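Local coordinates for protein 2-amino-4-hydroxy-6-hydroxymethyldihydropteridine pyrophosphokinase (Haemophilus influenzae, PDB 1CBK) that probably transfers pyrophosphate from ATP to 6-hydroxymethyl-7,8-dihydropterin, a step of folate biosynthesis, and here holds a dimethyl-hydroxypterin in its pterin pocket, at residues 3-8 and 58-63; 9-14 and 52-57; 30-35 and 63-68; 39-44 and 155-160. One frame throughout, in Å; residues are numbered along the deposited sequence.

Contact 1: residues 3-8 and 58-63; sequences TAYIAL and VAKIET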
# COMPACT_ATOMS: atom_id res chain seq x y z
N THR A 3 -14.77 -11.96 14.96
CA THR A 3 -14.60 -12.42 13.59
C THR A 3 -13.39 -11.67 13.05
O THR A 3 -13.36 -10.44 13.06
CB THR A 3 -15.83 -12.06 12.75
OG1 THR A 3 -16.97 -12.74 13.29
CG2 THR A 3 -15.64 -12.46 11.29
N ALA A 4 -12.37 -12.40 12.61
CA ALA A 4 -11.17 -11.79 12.06
C ALA A 4 -10.96 -12.31 10.65
O ALA A 4 -11.46 -13.37 10.29
CB ALA A 4 -9.97 -12.09 12.93
N TYR A 5 -10.25 -11.54 9.84
CA TYR A 5 -9.96 -11.90 8.46
C TYR A 5 -8.46 -11.94 8.31
O TYR A 5 -7.75 -11.02 8.76
CB TYR A 5 -10.60 -10.89 7.50
CG TYR A 5 -12.09 -11.04 7.42
CD1 TYR A 5 -12.66 -12.00 6.59
CD2 TYR A 5 -12.94 -10.26 8.23
CE1 TYR A 5 -14.06 -12.20 6.54
CE2 TYR A 5 -14.33 -10.45 8.21
CZ TYR A 5 -14.88 -11.42 7.36
OH TYR A 5 -16.24 -11.63 7.34
N ILE A 6 -7.98 -13.03 7.74
CA ILE A 6 -6.54 -13.25 7.55
C ILE A 6 -6.22 -13.39 6.06
O ILE A 6 -6.89 -14.14 5.34
CB ILE A 6 -6.08 -14.53 8.32
CG1 ILE A 6 -6.35 -14.32 9.82
CG2 ILE A 6 -4.59 -14.84 8.05
CD1 ILE A 6 -6.23 -15.58 10.62
N ALA A 7 -5.23 -12.64 5.60
CA ALA A 7 -4.80 -12.69 4.20
C ALA A 7 -3.60 -13.65 4.12
O ALA A 7 -2.73 -13.64 4.99
CB ALA A 7 -4.39 -11.28 3.70
N LEU A 8 -3.60 -14.51 3.11
CA LEU A 8 -2.50 -15.47 2.91
C LEU A 8 -1.94 -15.32 1.49
O LEU A 8 -2.69 -15.20 0.53
CB LEU A 8 -2.98 -16.93 3.09
CG LEU A 8 -3.72 -17.39 4.35
CD1 LEU A 8 -5.22 -17.11 4.22
CD2 LEU A 8 -3.45 -18.88 4.54
N VAL A 58 -8.01 -15.50 1.39
CA VAL A 58 -8.40 -14.79 2.61
C VAL A 58 -9.24 -15.79 3.39
O VAL A 58 -10.12 -16.45 2.81
CB VAL A 58 -9.28 -13.49 2.32
CG1 VAL A 58 -9.74 -12.85 3.65
CG2 VAL A 58 -8.46 -12.44 1.54
N ALA A 59 -8.94 -15.94 4.67
CA ALA A 59 -9.67 -16.85 5.55
C ALA A 59 -10.45 -16.07 6.62
O ALA A 59 -10.00 -15.01 7.09
CB ALA A 59 -8.68 -17.82 6.23
N LYS A 60 -11.61 -16.59 6.99
CA LYS A 60 -12.44 -15.96 8.01
C LYS A 60 -12.40 -16.84 9.23
O LYS A 60 -12.63 -18.06 9.13
CB LYS A 60 -13.88 -15.85 7.51
CG LYS A 60 -14.89 -15.28 8.51
CD LYS A 60 -16.33 -15.32 7.93
CE LYS A 60 -17.34 -14.83 8.93
NZ LYS A 60 -18.72 -14.77 8.34
N ILE A 61 -12.08 -16.26 10.39
CA ILE A 61 -12.04 -17.03 11.63
C ILE A 61 -12.85 -16.35 12.74
O ILE A 61 -13.13 -15.16 12.65
CB ILE A 61 -10.58 -17.23 12.19
CG1 ILE A 61 -9.93 -15.88 12.51
CG2 ILE A 61 -9.72 -18.10 11.25
CD1 ILE A 61 -8.64 -16.01 13.31
N GLU A 62 -13.21 -17.13 13.77
CA GLU A 62 -13.94 -16.67 14.96
C GLU A 62 -12.96 -17.06 16.03
O GLU A 62 -12.61 -18.24 16.14
CB GLU A 62 -15.26 -17.41 15.12
CG GLU A 62 -16.28 -17.04 14.03
CD GLU A 62 -17.58 -17.87 14.03
OE1 GLU A 62 -17.70 -18.89 14.76
OE2 GLU A 62 -18.50 -17.48 13.26
N THR A 63 -12.44 -16.08 16.76
CA THR A 63 -11.45 -16.37 17.77
C THR A 63 -11.66 -15.61 19.07
O THR A 63 -12.32 -14.55 19.10
CB THR A 63 -10.02 -16.07 17.21
OG1 THR A 63 -9.02 -16.53 18.13
CG2 THR A 63 -9.81 -14.59 16.99
O HOH W 1 -18.37 -13.02 5.97
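The ring of Tyr-5 meets Val-58 at its edge, where CG1 of Val-58 lies near the ring plane, 4.2 Å from CD1. Lys-60 comes to the same ring obliquely and runs alongside it, pointing the same way: its CG sits 3.7 Å from CE1, and its CD and CE reach the phenol oxygen. The lysine can follow the tyrosine so far because CG stands anti to the backbone N (chi1 177°) and the chain is fully extended beyond it. At the far end a water accepts a hydrogen bond from NZ of Lys-60 and also bonds to OH of Tyr-5, joining the two polar ends where Lys-60 is still partly exposed. CG2 of Thr-3 crosses the lysine at CE, 3.8 Å away. Helix 122-131 packs on this side of the sheet, with Leu-128 against Tyr-5 and Ile-131 against Lys-60.

Strands 2-10 and 54-63 are antiparallel neighbours inside the five-stranded sheet of the HPPK fold. Ala-4 with Ile-61 and Ile-6 with Ala-59 are the hydrogen-bonded pairs; N of Ala-59 to O of Ile-6 spans 2.8 Å, and N of Ile-61 meets O of Ala-4 almost straight, at 176°.

On the other face Ala-4, Ile-6, Ala-59 and Ile-61 meet, with the end of Leu-8, through aliphatic groups. CD1 of Ile-61 touches CD1 of Ile-6 at 3.6 Å, while its CG1 rests on CB of Ala-4, and CD1 of Leu-8 lies 4.1 Å from CB of Ala-59. Helix 15-27 packs on part of this face, with Leu-23 on Leu-8 and Ala-59, and Ile-26 on Ile-61.

Contact 2: residues 9-14 and 52-57; sequences GSNLNT and PDYVNA. With ROI (7,8-dihydro-7,7-dimethyl-6-hydroxypterin), chain D.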
# COMPACT_ATOMS: atom_id res chain seq x y z
N GLY A 9 -0.62 -15.41 1.37
CA GLY A 9 0.00 -15.30 0.05
C GLY A 9 1.29 -16.10 -0.00
O GLY A 9 1.93 -16.30 1.03
N SER A 10 1.66 -16.59 -1.18
CA SER A 10 2.90 -17.36 -1.34
C SER A 10 3.25 -17.45 -2.80
O SER A 10 2.36 -17.51 -3.64
CB SER A 10 2.73 -18.80 -0.81
OG SER A 10 3.81 -19.66 -1.19
N ASN A 11 4.54 -17.43 -3.11
CA ASN A 11 4.95 -17.62 -4.50
C ASN A 11 6.23 -18.49 -4.58
O ASN A 11 6.90 -18.52 -5.61
CB ASN A 11 5.15 -16.29 -5.28
CG ASN A 11 6.44 -15.57 -4.94
OD1 ASN A 11 6.97 -15.67 -3.83
ND2 ASN A 11 6.90 -14.76 -5.87
N LEU A 12 6.51 -19.25 -3.52
CA LEU A 12 7.72 -20.04 -3.47
C LEU A 12 7.50 -21.41 -2.82
O LEU A 12 6.71 -21.55 -1.88
CB LEU A 12 8.79 -19.27 -2.68
CG LEU A 12 10.22 -18.94 -3.15
CD1 LEU A 12 11.12 -18.85 -1.93
CD2 LEU A 12 10.78 -19.95 -4.13
N ASN A 13 8.16 -22.43 -3.36
CA ASN A 13 8.08 -23.80 -2.85
C ASN A 13 6.66 -24.36 -2.74
O ASN A 13 6.21 -24.75 -1.65
CB ASN A 13 8.79 -23.90 -1.48
CG ASN A 13 10.30 -23.64 -1.57
OD1 ASN A 13 10.88 -23.62 -2.66
ND2 ASN A 13 10.94 -23.47 -0.42
N THR A 14 6.00 -24.45 -3.89
CA THR A 14 4.65 -24.97 -4.02
C THR A 14 3.63 -24.14 -3.20
O THR A 14 3.12 -24.59 -2.18
CB THR A 14 4.60 -26.49 -3.66
OG1 THR A 14 5.71 -27.14 -4.28
CG2 THR A 14 3.33 -27.12 -4.18
N PRO A 52 7.94 -15.52 -9.38
CA PRO A 52 6.73 -16.23 -9.80
C PRO A 52 5.44 -15.53 -9.37
O PRO A 52 5.43 -14.73 -8.42
CB PRO A 52 6.88 -17.60 -9.12
CG PRO A 52 8.38 -17.72 -8.87
CD PRO A 52 8.76 -16.34 -8.45
N ASP A 53 4.35 -15.85 -10.06
CA ASP A 53 3.04 -15.33 -9.72
C ASP A 53 2.70 -15.88 -8.34
O ASP A 53 3.10 -17.00 -7.99
CB ASP A 53 2.00 -15.84 -10.71
CG ASP A 53 2.01 -15.09 -12.03
OD1 ASP A 53 2.75 -14.09 -12.17
OD2 ASP A 53 1.24 -15.51 -12.92
N TYR A 54 1.90 -15.14 -7.59
CA TYR A 54 1.50 -15.54 -6.25
C TYR A 54 0.21 -16.30 -6.23
O TYR A 54 -0.56 -16.24 -7.20
CB TYR A 54 1.32 -14.31 -5.37
CG TYR A 54 2.60 -13.71 -4.87
CD1 TYR A 54 3.43 -12.94 -5.71
CD2 TYR A 54 2.99 -13.90 -3.55
CE1 TYR A 54 4.62 -12.38 -5.22
CE2 TYR A 54 4.18 -13.35 -3.06
CZ TYR A 54 4.98 -12.60 -3.89
OH TYR A 54 6.12 -12.08 -3.35
N VAL A 55 -0.01 -17.06 -5.15
CA VAL A 55 -1.29 -17.74 -4.93
C VAL A 55 -1.78 -17.04 -3.63
O VAL A 55 -1.02 -16.94 -2.65
CB VAL A 55 -1.17 -19.28 -4.77
CG1 VAL A 55 -2.57 -19.89 -4.52
CG2 VAL A 55 -0.61 -19.89 -6.05
N ASN A 56 -2.98 -16.47 -3.71
CA ASN A 56 -3.58 -15.71 -2.62
C ASN A 56 -4.95 -16.18 -2.17
O ASN A 56 -5.71 -16.73 -2.95
CB ASN A 56 -3.72 -14.23 -3.04
CG ASN A 56 -2.39 -13.49 -3.07
OD1 ASN A 56 -1.86 -13.21 -4.13
ND2 ASN A 56 -1.89 -13.14 -1.90
N ALA A 57 -5.27 -15.93 -0.91
CA ALA A 57 -6.56 -16.29 -0.35
C ALA A 57 -6.78 -15.45 0.89
O ALA A 57 -5.87 -14.74 1.35
CB ALA A 57 -6.63 -17.80 -0.01
N1 ROI D . 2.12 -9.91 -4.92
C2 ROI D . 1.01 -10.73 -5.01
N2 ROI D . 0.41 -10.85 -6.23
N3 ROI D . 0.50 -11.40 -3.95
C4 ROI D . 1.05 -11.30 -2.72
O4 ROI D . 0.62 -11.95 -1.75
C4A ROI D . 2.18 -10.44 -2.54
N5 ROI D . 2.72 -10.30 -1.36
C6 ROI D . 3.81 -9.49 -1.11
C7 ROI D . 4.32 -8.56 -2.24
C16 ROI D . 3.76 -7.09 -2.04
C15 ROI D . 5.85 -8.58 -2.32
N8 ROI D . 3.79 -8.94 -3.58
C8A ROI D . 2.69 -9.76 -3.74
O9 ROI D . 4.30 -9.58 0.06
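The amide of Asn-11 stacks on the ring of Tyr-54, the planes 7° apart. Its CB is 3.5 Å from the ring centroid and almost exactly on the ring normal, a CH-pi contact, and also touches the carbonyl oxygens of Pro-52 and Asp-53. CG follows over CZ. With chi1 at 76°, CG is tucked between the backbone N and the carbonyl carbon, which keeps the amide over the ring. At the tip the branches divide: ND2 donates to O of Pro-52 at 2.9 Å, nearly straight and in the amide plane, while OD1 accepts from the backbone N of Arg-92. The amide is thus held against rotation at both ends.

Over the opposite face of Tyr-54 lies the pterin, its C8A 3.5 Å above the plane. Asn-56 pairs with the same ligand through two bonds, OD1 accepting from N3 at 3.0 Å and ND2 donating to O4 at 2.8 Å. Gly-9, paired with Asn-56 across the strands, brings its CA within 3.9 Å of O4. Backbone bonds between Ser-10 and Val-55 hold the two strands together beside this pterin pocket of HPPK, where one tyrosine ring is sandwiched between asparagine and ligand.

Contact 3: residues 30-35 and 63-68; sequences SNTHLV and TELSPL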
# COMPACT_ATOMS: atom_id res chain seq x y z
N SER A 30 -5.92 -22.98 19.30
CA SER A 30 -6.81 -23.02 20.45
C SER A 30 -7.71 -21.80 20.37
O SER A 30 -7.29 -20.74 19.89
CB SER A 30 -6.03 -22.90 21.75
OG SER A 30 -5.12 -23.98 21.90
N ASN A 31 -8.95 -21.97 20.82
CA ASN A 31 -9.93 -20.89 20.91
C ASN A 31 -10.15 -20.16 19.60
O ASN A 31 -10.51 -18.98 19.61
CB ASN A 31 -9.51 -19.90 22.00
CG ASN A 31 -9.56 -20.52 23.38
OD1 ASN A 31 -10.44 -21.32 23.68
ND2 ASN A 31 -8.59 -20.17 24.22
N THR A 32 -10.05 -20.90 18.50
CA THR A 32 -10.20 -20.33 17.17
C THR A 32 -10.90 -21.36 16.31
O THR A 32 -10.69 -22.56 16.47
CB THR A 32 -8.81 -19.99 16.60
OG1 THR A 32 -8.09 -19.19 17.54
CG2 THR A 32 -8.93 -19.25 15.25
N HIS A 33 -11.80 -20.88 15.46
CA HIS A 33 -12.55 -21.73 14.55
C HIS A 33 -12.43 -21.12 13.16
O HIS A 33 -12.72 -19.93 12.99
CB HIS A 33 -14.04 -21.76 14.95
CG HIS A 33 -14.92 -22.46 13.94
ND1 HIS A 33 -14.66 -23.74 13.49
CD2 HIS A 33 -16.00 -22.02 13.25
CE1 HIS A 33 -15.54 -24.06 12.56
NE2 HIS A 33 -16.36 -23.04 12.39
N LEU A 34 -11.96 -21.90 12.19
CA LEU A 34 -11.84 -21.45 10.81
C LEU A 34 -13.23 -21.57 10.21
O LEU A 34 -13.74 -22.68 10.06
CB LEU A 34 -10.85 -22.33 10.02
CG LEU A 34 -10.69 -22.09 8.51
CD1 LEU A 34 -10.19 -20.67 8.30
CD2 LEU A 34 -9.67 -23.09 7.91
N VAL A 35 -13.85 -20.44 9.89
CA VAL A 35 -15.20 -20.47 9.34
C VAL A 35 -15.30 -20.80 7.87
O VAL A 35 -16.09 -21.64 7.46
CB VAL A 35 -15.96 -19.16 9.63
CG1 VAL A 35 -17.37 -19.24 9.09
CG2 VAL A 35 -15.97 -18.89 11.10
N THR A 63 -12.44 -16.08 16.76
CA THR A 63 -11.45 -16.37 17.77
C THR A 63 -11.66 -15.61 19.07
O THR A 63 -12.32 -14.55 19.10
CB THR A 63 -10.02 -16.07 17.21
OG1 THR A 63 -9.02 -16.53 18.13
CG2 THR A 63 -9.81 -14.59 16.99
N GLU A 64 -11.08 -16.15 20.13
CA GLU A 64 -11.12 -15.52 21.44
C GLU A 64 -9.71 -15.07 21.79
O GLU A 64 -9.48 -14.53 22.87
CB GLU A 64 -11.71 -16.47 22.49
CG GLU A 64 -13.17 -16.83 22.16
CD GLU A 64 -13.90 -17.52 23.31
OE1 GLU A 64 -13.27 -17.83 24.34
OE2 GLU A 64 -15.12 -17.75 23.17
N LEU A 65 -8.77 -15.28 20.86
CA LEU A 65 -7.40 -14.84 21.06
C LEU A 65 -7.37 -13.31 20.91
O LEU A 65 -8.11 -12.75 20.09
CB LEU A 65 -6.44 -15.46 20.00
CG LEU A 65 -6.21 -16.98 19.94
CD1 LEU A 65 -5.29 -17.37 18.77
CD2 LEU A 65 -5.63 -17.49 21.25
N SER A 66 -6.58 -12.64 21.74
CA SER A 66 -6.43 -11.18 21.68
C SER A 66 -5.65 -10.88 20.39
O SER A 66 -5.05 -11.79 19.78
CB SER A 66 -5.66 -10.68 22.90
OG SER A 66 -4.29 -11.00 22.79
N PRO A 67 -5.64 -9.62 19.94
CA PRO A 67 -4.91 -9.31 18.70
C PRO A 67 -3.43 -9.72 18.72
O PRO A 67 -2.95 -10.30 17.76
CB PRO A 67 -5.06 -7.78 18.58
CG PRO A 67 -6.36 -7.51 19.24
CD PRO A 67 -6.37 -8.43 20.44
N LEU A 68 -2.72 -9.42 19.80
CA LEU A 68 -1.31 -9.77 19.89
C LEU A 68 -1.05 -11.27 20.02
O LEU A 68 -0.02 -11.76 19.56
CB LEU A 68 -0.60 -8.98 20.99
CG LEU A 68 -0.40 -7.48 20.71
CD1 LEU A 68 0.22 -6.80 21.93
CD2 LEU A 68 0.48 -7.26 19.48
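This contact lies at one end of a strand pair in the sheet, where strand 54-63 ends at Thr-63 and strand 32-43 begins at Thr-32; beyond it the chain turns toward helix 67-80. Thr-32 and Thr-63 form the last bridge, an antiparallel non-hydrogen-bonded pair, and their side chains lie side by side pointing the same way, with the two OG1 atoms 2.9 Å apart. OG1 of Thr-63 stands anti to its own backbone N (chi1 -172°), a rotation that carries it toward both the other strand and the turn ahead. There it accepts from N of Leu-65 at 3.0 Å, closing an ST turn, and lies 3.2 Å from O of Asn-31. That carbonyl also takes the backbone N-H of Glu-64, at 2.9 Å.

OG1 of Thr-32 has a partner in its own segment. It donates to O of Ser-30 at 2.9 Å, approaching from above the carbonyl plane, and so ties the loop back onto the first residue of the strand. Leu-65 reaches across the same group at about a right angle to Thr-32, its CD1 3.6 Å from the threonine OG1 and its CD2 3.9 Å from O of Ser-30. Asn-31 and Glu-64 meet more loosely on the exposed side, CB against CB. Beyond the turn, Ser-66 takes the N-cap position of helix 67-80, with a weak bond from N of Lys-69 to its OG.

OG1 of Thr-63 thus lies within bonding distance of two acceptors, OG1 of Thr-32 and O of Asn-31, while the bonds Thr-32 to Ser-30, Leu-65 to Thr-63 and Glu-64 to Asn-31 fix both turns and the join between them.

Contact 4: residues 39-44 and 155-160; sequences SFYKSK and MIKLNP. With ROI (7,8-dihydro-7,7-dimethyl-6-hydroxypterin), chain D.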
# COMPACT_ATOMS: atom_id res chain seq x y z
N SER A 39 -11.65 -18.75 -2.49
CA SER A 39 -11.00 -19.55 -3.53
C SER A 39 -9.53 -19.10 -3.52
O SER A 39 -9.19 -18.07 -2.91
CB SER A 39 -11.59 -19.21 -4.90
OG SER A 39 -12.96 -19.56 -4.99
N PHE A 40 -8.65 -19.86 -4.17
CA PHE A 40 -7.23 -19.53 -4.27
C PHE A 40 -7.10 -18.80 -5.62
O PHE A 40 -7.61 -19.27 -6.65
CB PHE A 40 -6.37 -20.80 -4.28
CG PHE A 40 -6.17 -21.43 -2.92
CD1 PHE A 40 -6.98 -21.11 -1.83
CD2 PHE A 40 -5.17 -22.40 -2.74
CE1 PHE A 40 -6.80 -21.73 -0.58
CE2 PHE A 40 -4.98 -23.04 -1.49
CZ PHE A 40 -5.80 -22.70 -0.42
N TYR A 41 -6.41 -17.66 -5.61
CA TYR A 41 -6.26 -16.85 -6.82
C TYR A 41 -4.81 -16.71 -7.17
O TYR A 41 -4.04 -16.35 -6.29
CB TYR A 41 -6.81 -15.42 -6.59
CG TYR A 41 -8.30 -15.34 -6.37
CD1 TYR A 41 -8.85 -15.63 -5.12
CD2 TYR A 41 -9.15 -15.04 -7.43
CE1 TYR A 41 -10.23 -15.64 -4.93
CE2 TYR A 41 -10.54 -15.04 -7.25
CZ TYR A 41 -11.06 -15.35 -6.00
OH TYR A 41 -12.42 -15.40 -5.83
N LYS A 42 -4.46 -16.98 -8.44
CA LYS A 42 -3.09 -16.84 -8.94
C LYS A 42 -3.04 -15.40 -9.47
O LYS A 42 -3.79 -15.04 -10.38
CB LYS A 42 -2.81 -17.85 -10.06
CG LYS A 42 -1.35 -17.84 -10.57
CD LYS A 42 -1.10 -19.09 -11.41
CE LYS A 42 0.36 -19.25 -11.80
NZ LYS A 42 0.70 -18.57 -13.09
N SER A 43 -2.15 -14.59 -8.91
CA SER A 43 -2.09 -13.20 -9.27
C SER A 43 -0.69 -12.75 -9.67
O SER A 43 0.31 -13.29 -9.21
CB SER A 43 -2.56 -12.37 -8.07
OG SER A 43 -1.73 -12.63 -6.93
N LYS A 44 -0.63 -11.71 -10.50
CA LYS A 44 0.61 -11.12 -10.97
C LYS A 44 1.29 -10.52 -9.76
O LYS A 44 0.63 -9.92 -8.90
CB LYS A 44 0.26 -10.01 -11.97
CG LYS A 44 1.45 -9.29 -12.57
CD LYS A 44 1.00 -8.15 -13.49
CE LYS A 44 2.10 -7.82 -14.50
NZ LYS A 44 1.78 -6.62 -15.33
N MET A 155 -6.82 -12.06 -12.45
CA MET A 155 -6.39 -13.17 -11.59
C MET A 155 -7.08 -14.45 -12.02
O MET A 155 -8.20 -14.41 -12.55
CB MET A 155 -6.67 -12.87 -10.12
CG MET A 155 -6.01 -11.61 -9.61
SD MET A 155 -6.11 -11.45 -7.80
CE MET A 155 -7.90 -11.26 -7.58
N ILE A 156 -6.40 -15.58 -11.83
CA ILE A 156 -6.96 -16.87 -12.20
C ILE A 156 -7.50 -17.55 -10.95
O ILE A 156 -6.76 -17.72 -9.99
CB ILE A 156 -5.89 -17.82 -12.82
CG1 ILE A 156 -5.23 -17.18 -14.04
CG2 ILE A 156 -6.52 -19.16 -13.16
CD1 ILE A 156 -6.22 -16.81 -15.14
N LYS A 157 -8.78 -17.90 -10.95
CA LYS A 157 -9.36 -18.59 -9.81
C LYS A 157 -9.02 -20.08 -9.97
O LYS A 157 -9.58 -20.76 -10.84
CB LYS A 157 -10.86 -18.38 -9.76
CG LYS A 157 -11.55 -19.28 -8.78
CD LYS A 157 -12.60 -18.55 -7.98
CE LYS A 157 -13.66 -17.94 -8.82
NZ LYS A 157 -14.93 -17.90 -8.05
N LEU A 158 -8.12 -20.58 -9.14
CA LEU A 158 -7.66 -21.97 -9.22
C LEU A 158 -8.68 -23.00 -8.76
O LEU A 158 -9.75 -22.66 -8.26
CB LEU A 158 -6.37 -22.13 -8.41
CG LEU A 158 -5.24 -21.16 -8.77
CD1 LEU A 158 -4.08 -21.34 -7.80
CD2 LEU A 158 -4.82 -21.37 -10.24
N ASN A 159 -8.32 -24.27 -8.90
CA ASN A 159 -9.19 -25.36 -8.46
C ASN A 159 -8.48 -26.71 -8.30
O ASN A 159 -8.28 -27.38 -9.30
CB ASN A 159 -10.35 -25.55 -9.47
CG ASN A 159 -11.14 -26.84 -9.24
OD1 ASN A 159 -11.46 -27.56 -10.19
ND2 ASN A 159 -11.46 -27.14 -7.98
N PRO A 160 -8.07 -27.11 -7.08
CA PRO A 160 -8.18 -26.53 -5.73
C PRO A 160 -6.87 -25.88 -5.27
O PRO A 160 -6.51 -24.83 -5.84
CB PRO A 160 -8.53 -27.75 -4.87
CG PRO A 160 -7.70 -28.83 -5.47
CD PRO A 160 -7.92 -28.59 -6.96
OXT PRO A 160 -6.21 -26.42 -4.34
N1 ROI D . 2.12 -9.91 -4.92
C2 ROI D . 1.01 -10.73 -5.01
N2 ROI D . 0.41 -10.85 -6.23
N3 ROI D . 0.50 -11.40 -3.95
C4 ROI D . 1.05 -11.30 -2.72
O4 ROI D . 0.62 -11.95 -1.75
C4A ROI D . 2.18 -10.44 -2.54
N5 ROI D . 2.72 -10.30 -1.36
C6 ROI D . 3.81 -9.49 -1.11
C7 ROI D . 4.32 -8.56 -2.24
C16 ROI D . 3.76 -7.09 -2.04
C15 ROI D . 5.85 -8.58 -2.32
N8 ROI D . 3.79 -8.94 -3.58
C8A ROI D . 2.69 -9.76 -3.74
O9 ROI D . 4.30 -9.58 0.06
O HOH W 2 -9.78 -22.15 -5.31
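Met-155 and Tyr-41 meet on the buried side of this contact, where the methionine chain bends at its last torsion (chi3 -65°) and lays CE 4.0 Å from CD2 of the ring, oblique to it. The sulfur itself rests against CB of Ser-43 at 3.7 Å. Phe-123 and Val-126 of helix 122-131 close over Met-155. From the same Ser-43, OG accepts from N2 of the pterin at 2.9 Å, and the neighbouring carbonyl of Lys-44 takes another bond from N2 at 2.8 Å; Met-155 therefore packs directly behind a residue that grips the ligand.

The chain's C-terminal strand 156-157 adds itself here as an antiparallel outer strand of the sheet, beside strand 32-43. Lys-42 and Ile-156 exchange both backbone bonds, and N of Leu-158 reaches O of Phe-40 at 2.9 Å, extending the ladder past the strand end.

Toward solvent the packing thins. Lys-42 and Ile-156 touch by their CB atoms at 4.1 Å, after which their ends diverge, the lysine going to a salt bridge with Asp-53. Lys-157 runs alongside Tyr-41, pointing the same way, and OG of nearby Ser-39 bonds to Glu-130. Near the terminus a water spans N of Phe-40 and O of Leu-158, accepting from the first and donating to the second.

Overall arrangement
All four contacts belong to one antiparallel sheet. Contacts 1 and 2 are successive parts of the same strand pair, their centres 18 Å apart and joined by the bond from N of Leu-8 to O of Ala-57; contact 2 carries the pair to the pterin. Contact 3 shares Thr-63 with contact 1 and lies at the far end of the 32-43/54-63 strand pair, about 25 Å from contact 2 between centres. Contact 4 continues strand 32-43 beside contact 2, centres 10 Å apart, and both touch the ligand: OG of Ser-43 and OD1 of Asn-56 are hydrogen-bonded, 2.9 Å apart, so the residues binding N2 and N3 also hold each other.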